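Local coordinates for protein fructose-1,6-bisphosphatase (Pyrococcus furiosus, PDB 1XI6) that hydrolyses D-fructose 1,6-bisphosphate to D-fructose 6-phosphate and phosphate with the help of magnesium, and acts weakly on some other sugar and polyol phosphates, at residues A[86-91]-A[235-240]; A[129-134]-A[141-146]. All blocks are in the same frame, centred on the assembly; numbering follows the deposited sequence.

Contact 1: residues A[86-91]-A[235-240]; sequences EYTVIV and ISFNAT
Strand 87-92 of the large mixed sheet, which runs on to the predicted magnesium ligand Asp92, is covered by the loop between strands 224-226 and 243-248. Thr88 and Ile90, two residues apart on the strand, both point their side chains at this loop. Thr88 meets Phe237, and Ile90 meets both Ile235 and Phe237. The contact between the two segments is apolar and small, with 176 Å² buried. The methyl Thr88 CG2 lies over one face of the Phe237 ring, 4.2 Å from its centroid and 13° off the normal, a CH-pi contact offset toward the rim. Thr88 OG1 also comes to 3.8 Å from Phe237 CE1, but its hydrogen bond goes to Asn72. With CG2 anti to the backbone N and OG1 next to that N (chi1 -55°), Thr88 can offer its methyl to the ring while its hydroxyl bonds elsewhere in the sheet. Ile90 reaches the loop with the far methyl of its longer branch. Ile90 CD1 touches Ile235 CG2 at 3.9 Å and Phe237 CD2 at 4.2 Å, approaching the ring obliquely. The Ile90 and Phe237 side chains cross at about a right angle. Phe114 of strand 108-115 packs edge-to-face with Phe237 and also touches Ile90 and Ile235. Ala212 of helix 208-219 adjoins the same two isoleucines. Beyond the ring the loop turns polar. Asn238 OD1 accepts from Thr240 N at 3.0 Å, with an N-H...O angle of 156°, and closes an Asx turn. The same oxygen also accepts from Asp241 N. The arrangement joins the two sheets of the inositol monophosphatase fold: a loop of the smaller sheet lies against a strand of the larger one, beside the helix that carries the predicted magnesium ligand Asp210.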
loop_
_atom_site.group_PDB
_atom_site.type_symbol
_atom_site.label_atom_id
_atom_site.label_comp_id
_atom_site.label_asym_id
_atom_site.label_seq_id
_atom_site.Cartn_x
_atom_site.Cartn_y
_atom_site.Cartn_z
ATOM N N GLU A 86 15.512 -7.593 -14.725
ATOM C CA GLU A 86 16.199 -7.286 -13.465
ATOM C C GLU A 86 15.271 -6.595 -12.460
ATOM O O GLU A 86 15.446 -6.733 -11.243
ATOM C CB GLU A 86 17.413 -6.395 -13.733
ATOM C CG GLU A 86 18.377 -6.251 -12.556
ATOM C CD GLU A 86 19.443 -5.191 -12.784
ATOM O OE1 GLU A 86 19.656 -4.758 -13.945
ATOM O OE2 GLU A 86 20.079 -4.785 -11.791
ATOM N N TYR A 87 14.291 -5.863 -12.992
ATOM C CA TYR A 87 13.375 -5.061 -12.199
ATOM C C TYR A 87 11.963 -5.640 -12.096
ATOM O O TYR A 87 11.410 -6.161 -13.070
ATOM C CB TYR A 87 13.303 -3.656 -12.775
ATOM C CG TYR A 87 14.598 -2.876 -12.736
ATOM C CD1 TYR A 87 15.333 -2.670 -13.899
ATOM C CD2 TYR A 87 15.076 -2.320 -11.537
ATOM C CE1 TYR A 87 16.518 -1.942 -13.884
ATOM C CE2 TYR A 87 16.265 -1.588 -11.509
ATOM C CZ TYR A 87 16.984 -1.402 -12.691
ATOM O OH TYR A 87 18.164 -0.680 -12.691
ATOM N N THR A 88 11.384 -5.533 -10.905
ATOM C CA THR A 88 10.022 -5.994 -10.654
ATOM C C THR A 88 9.190 -4.862 -10.052
ATOM O O THR A 88 9.591 -4.251 -9.062
ATOM C CB THR A 88 10.004 -7.240 -9.730
ATOM O OG1 THR A 88 10.837 -8.256 -10.293
ATOM C CG2 THR A 88 8.594 -7.797 -9.565
ATOM N N VAL A 89 8.041 -4.594 -10.667
ATOM C CA VAL A 89 7.093 -3.602 -10.175
ATOM C C VAL A 89 5.857 -4.304 -9.607
ATOM O O VAL A 89 5.144 -4.998 -10.328
ATOM C CB VAL A 89 6.677 -2.599 -11.283
ATOM C CG1 VAL A 89 5.879 -1.463 -10.702
ATOM C CG2 VAL A 89 7.889 -2.031 -11.984
ATOM N N ILE A 90 5.617 -4.131 -8.311
ATOM C CA ILE A 90 4.340 -4.534 -7.718
ATOM C C ILE A 90 3.367 -3.361 -7.791
ATOM O O ILE A 90 3.645 -2.265 -7.310
ATOM C CB ILE A 90 4.466 -5.038 -6.270
ATOM C CG1 ILE A 90 5.601 -6.069 -6.167
ATOM C CG2 ILE A 90 3.118 -5.585 -5.788
ATOM C CD1 ILE A 90 5.757 -6.736 -4.810
ATOM N N VAL A 91 2.227 -3.625 -8.410
ATOM C CA VAL A 91 1.233 -2.622 -8.732
ATOM C C VAL A 91 -0.059 -2.869 -7.951
ATOM O O VAL A 91 -0.665 -3.945 -8.061
ATOM C CB VAL A 91 0.934 -2.646 -10.256
ATOM C CG1 VAL A 91 -0.255 -1.748 -10.610
ATOM C CG2 VAL A 91 2.155 -2.242 -11.042
ATOM N N ILE A 235 8.381 -9.673 1.732
ATOM C CA ILE A 235 7.549 -9.390 0.551
ATOM C C ILE A 235 7.805 -10.356 -0.628
ATOM O O ILE A 235 8.765 -10.176 -1.397
ATOM C CB ILE A 235 7.722 -7.905 0.084
ATOM C CG1 ILE A 235 7.487 -6.912 1.242
ATOM C CG2 ILE A 235 6.806 -7.596 -1.119
ATOM C CD1 ILE A 235 6.090 -7.022 1.930
ATOM N N SER A 236 6.942 -11.371 -0.762
ATOM C CA SER A 236 6.968 -12.285 -1.929
ATOM C C SER A 236 6.559 -11.572 -3.224
ATOM O O SER A 236 5.737 -10.650 -3.196
ATOM C CB SER A 236 6.034 -13.483 -1.724
ATOM O OG SER A 236 6.502 -14.363 -0.712
ATOM N N PHE A 237 7.122 -12.005 -4.351
ATOM C CA PHE A 237 6.753 -11.442 -5.649
ATOM C C PHE A 237 5.527 -12.146 -6.266
ATOM O O PHE A 237 5.494 -12.402 -7.480
ATOM C CB PHE A 237 7.943 -11.472 -6.631
ATOM C CG PHE A 237 9.044 -10.462 -6.335
ATOM C CD1 PHE A 237 10.261 -10.544 -7.018
ATOM C CD2 PHE A 237 8.881 -9.439 -5.390
ATOM C CE1 PHE A 237 11.292 -9.625 -6.771
ATOM C CE2 PHE A 237 9.910 -8.521 -5.139
ATOM C CZ PHE A 237 11.114 -8.618 -5.829
ATOM N N ASN A 238 4.522 -12.460 -5.445
ATOM C CA ASN A 238 3.271 -13.049 -5.961
ATOM C C ASN A 238 2.005 -12.252 -5.594
ATOM O O ASN A 238 2.072 -11.299 -4.818
ATOM C CB ASN A 238 3.152 -14.525 -5.544
ATOM C CG ASN A 238 3.027 -14.710 -4.031
ATOM O OD1 ASN A 238 2.017 -14.323 -3.415
ATOM N ND2 ASN A 238 4.051 -15.317 -3.425
ATOM N N ALA A 239 0.860 -12.634 -6.151
ATOM C CA ALA A 239 -0.417 -11.998 -5.803
ATOM C C ALA A 239 -1.356 -12.953 -5.039
ATOM O O ALA A 239 -2.587 -12.752 -5.021
ATOM C CB ALA A 239 -1.096 -11.456 -7.065
ATOM N N THR A 240 -0.767 -13.972 -4.398
ATOM C CA THR A 240 -1.524 -15.100 -3.824
ATOM C C THR A 240 -1.333 -15.279 -2.318
ATOM O O THR A 240 -2.304 -15.610 -1.612
ATOM C CB THR A 240 -1.186 -16.446 -4.528
ATOM O OG1 THR A 240 0.235 -16.675 -4.484
ATOM C CG2 THR A 240 -1.679 -16.453 -5.988
#

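Contact 2: residues A[129-134]-A[141-146]; sequences TERFFE and AFLNGK
Glu134 N gives a nearly straight hydrogen bond to Phe142 O, at 2.7 Å. It belongs to the beta hairpin of strands 131-136 and 140-143. Phe142 N reaches Glu134 O at 2.8 Å, which completes the antiparallel hydrogen-bonded pair. The Glu134 carboxylate leads away to Tyr121 and to a salt bridge with Arg15. At the end of the strand pair the chain leaves strand 140-143 in a type I' turn from Leu143 to Lys146. Here Asn144 N lies 2.8 Å from Phe132 O. Asn144 OD1 in turn accepts the backbone N-H of Phe132 at 2.9 Å, so side chain and backbone together grip one residue. The N-H...O angle of this second bond is 151°, and the donor is tilted out of the carbonyl plane. Asn144 has CG anti to its carbonyl carbon (chi1 -56°). This turns the amide back to Phe132, where OD1 takes the place a backbone carbonyl would have in a continued strand pair. Phe133 and Leu143 make the non-hydrogen-bonded pair, and their side chains lie side by side on the face covered by Met193 of helix 184-193. Glu130 and Arg131 together face Glu126 in a G1 beta bulge, and the Arg131 guanidinium also forms a salt bridge with Glu126. The aliphatic part of Arg131 crosses Leu143 obliquely, with Arg131 CB 3.6 Å from Leu143 CD1. The same methyl, Leu143 CD1, rests over one face of the Phe133 ring, 3.9 Å from the centroid and 15° off the normal.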
loop_
_atom_site.group_PDB
_atom_site.type_symbol
_atom_site.label_atom_id
_atom_site.label_comp_id
_atom_site.label_asym_id
_atom_site.label_seq_id
_atom_site.Cartn_x
_atom_site.Cartn_y
_atom_site.Cartn_z
ATOM N N THR A 129 -6.487 13.773 -0.863
ATOM C CA THR A 129 -5.651 14.719 -0.121
ATOM C C THR A 129 -4.494 15.254 -0.956
ATOM O O THR A 129 -3.758 16.123 -0.494
ATOM C CB THR A 129 -5.049 14.072 1.130
ATOM O OG1 THR A 129 -4.284 12.929 0.739
ATOM C CG2 THR A 129 -6.134 13.633 2.103
ATOM N N GLU A 130 -4.342 14.724 -2.172
ATOM C CA GLU A 130 -3.217 15.019 -3.091
ATOM C C GLU A 130 -1.837 14.720 -2.495
ATOM O O GLU A 130 -0.868 15.433 -2.740
ATOM C CB GLU A 130 -3.305 16.444 -3.643
ATOM C CG GLU A 130 -4.490 16.647 -4.568
ATOM C CD GLU A 130 -4.543 18.039 -5.188
ATOM O OE1 GLU A 130 -5.374 18.248 -6.105
ATOM O OE2 GLU A 130 -3.764 18.927 -4.766
ATOM N N ARG A 131 -1.771 13.650 -1.713
ATOM C CA ARG A 131 -0.583 13.315 -0.951
ATOM C C ARG A 131 0.293 12.327 -1.682
ATOM O O ARG A 131 -0.163 11.262 -2.091
ATOM C CB ARG A 131 -0.967 12.759 0.414
ATOM C CG ARG A 131 -1.358 13.823 1.399
ATOM C CD ARG A 131 -1.414 13.231 2.760
ATOM N NE ARG A 131 -2.048 14.121 3.720
ATOM C CZ ARG A 131 -3.108 13.804 4.450
ATOM N NH1 ARG A 131 -3.597 14.685 5.298
ATOM N NH2 ARG A 131 -3.677 12.612 4.345
ATOM N N PHE A 132 1.559 12.697 -1.830
ATOM C CA PHE A 132 2.527 11.890 -2.550
ATOM C C PHE A 132 3.536 11.308 -1.581
ATOM O O PHE A 132 4.460 11.982 -1.168
ATOM C CB PHE A 132 3.190 12.735 -3.639
ATOM C CG PHE A 132 4.133 11.973 -4.524
ATOM C CD1 PHE A 132 3.767 10.758 -5.088
ATOM C CD2 PHE A 132 5.392 12.488 -4.810
ATOM C CE1 PHE A 132 4.644 10.060 -5.907
ATOM C CE2 PHE A 132 6.278 11.804 -5.628
ATOM C CZ PHE A 132 5.906 10.591 -6.179
ATOM N N PHE A 133 3.329 10.052 -1.209
ATOM C CA PHE A 133 4.217 9.362 -0.282
ATOM C C PHE A 133 5.323 8.643 -1.039
ATOM O O PHE A 133 5.071 7.954 -2.028
ATOM C CB PHE A 133 3.463 8.331 0.557
ATOM C CG PHE A 133 2.404 8.905 1.445
ATOM C CD1 PHE A 133 1.082 9.004 1.001
ATOM C CD2 PHE A 133 2.713 9.318 2.743
ATOM C CE1 PHE A 133 0.091 9.529 1.829
ATOM C CE2 PHE A 133 1.731 9.840 3.581
ATOM C CZ PHE A 133 0.418 9.949 3.128
ATOM N N GLU A 134 6.548 8.801 -0.555
ATOM C CA GLU A 134 7.701 8.145 -1.154
ATOM C C GLU A 134 8.469 7.319 -0.144
ATOM O O GLU A 134 8.705 7.753 0.973
ATOM C CB GLU A 134 8.613 9.162 -1.816
ATOM C CG GLU A 134 8.182 9.516 -3.214
ATOM C CD GLU A 134 9.011 10.634 -3.798
ATOM O OE1 GLU A 134 8.913 11.775 -3.291
ATOM O OE2 GLU A 134 9.763 10.383 -4.765
ATOM N N ALA A 141 11.516 7.833 4.343
ATOM C CA ALA A 141 10.163 8.154 3.879
ATOM C C ALA A 141 9.906 9.659 3.682
ATOM O O ALA A 141 10.339 10.491 4.476
ATOM C CB ALA A 141 9.141 7.559 4.831
ATOM N N PHE A 142 9.188 9.988 2.613
ATOM C CA PHE A 142 8.824 11.363 2.280
ATOM C C PHE A 142 7.329 11.486 1.976
ATOM O O PHE A 142 6.719 10.571 1.430
ATOM C CB PHE A 142 9.630 11.848 1.069
ATOM C CG PHE A 142 11.112 11.854 1.293
ATOM C CD1 PHE A 142 11.750 13.005 1.777
ATOM C CD2 PHE A 142 11.881 10.711 1.033
ATOM C CE1 PHE A 142 13.135 13.018 2.000
ATOM C CE2 PHE A 142 13.268 10.711 1.253
ATOM C CZ PHE A 142 13.893 11.870 1.734
ATOM N N LEU A 143 6.755 12.625 2.342
ATOM C CA LEU A 143 5.416 13.014 1.917
ATOM C C LEU A 143 5.549 14.357 1.223
ATOM O O LEU A 143 6.054 15.301 1.804
ATOM C CB LEU A 143 4.462 13.089 3.119
ATOM C CG LEU A 143 3.124 13.831 2.998
ATOM C CD1 LEU A 143 2.244 13.192 1.949
ATOM C CD2 LEU A 143 2.416 13.832 4.324
ATOM N N ASN A 144 5.096 14.438 -0.023
ATOM C CA ASN A 144 5.304 15.621 -0.880
ATOM C C ASN A 144 6.707 16.225 -0.737
ATOM O O ASN A 144 6.847 17.426 -0.508
ATOM C CB ASN A 144 4.253 16.718 -0.618
ATOM C CG ASN A 144 2.825 16.235 -0.772
ATOM O OD1 ASN A 144 2.519 15.390 -1.611
ATOM N ND2 ASN A 144 1.938 16.783 0.040
ATOM N N GLY A 145 7.735 15.385 -0.845
ATOM C CA GLY A 145 9.116 15.850 -0.775
ATOM C C GLY A 145 9.748 15.994 0.604
ATOM O O GLY A 145 10.973 15.935 0.720
ATOM N N LYS A 146 8.937 16.186 1.644
ATOM C CA LYS A 146 9.459 16.491 2.979
ATOM C C LYS A 146 9.562 15.232 3.836
ATOM O O LYS A 146 8.595 14.459 3.937
ATOM C CB LYS A 146 8.601 17.559 3.675
ATOM C CG LYS A 146 8.570 18.919 2.960
#

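Both contacts reach the same mixed sheet, but at different places: their centres are 23 Å apart and their nearest atoms about 12 Å. Contact 1 involves an inner strand and a loop far away in sequence. Contact 2 joins neighbouring strands toward the end of the sheet that finishes in strand 146-147. Along the chain it is nested between the two segments of contact 1. Each is partly buried. Contact 1 depends on methyls and a ring and ties the sheet to another part of the fold. Contact 2 depends mainly on backbone bonds, grading from buried Phe133 and Glu134 to the exposed turn at Asn144 and Gly145.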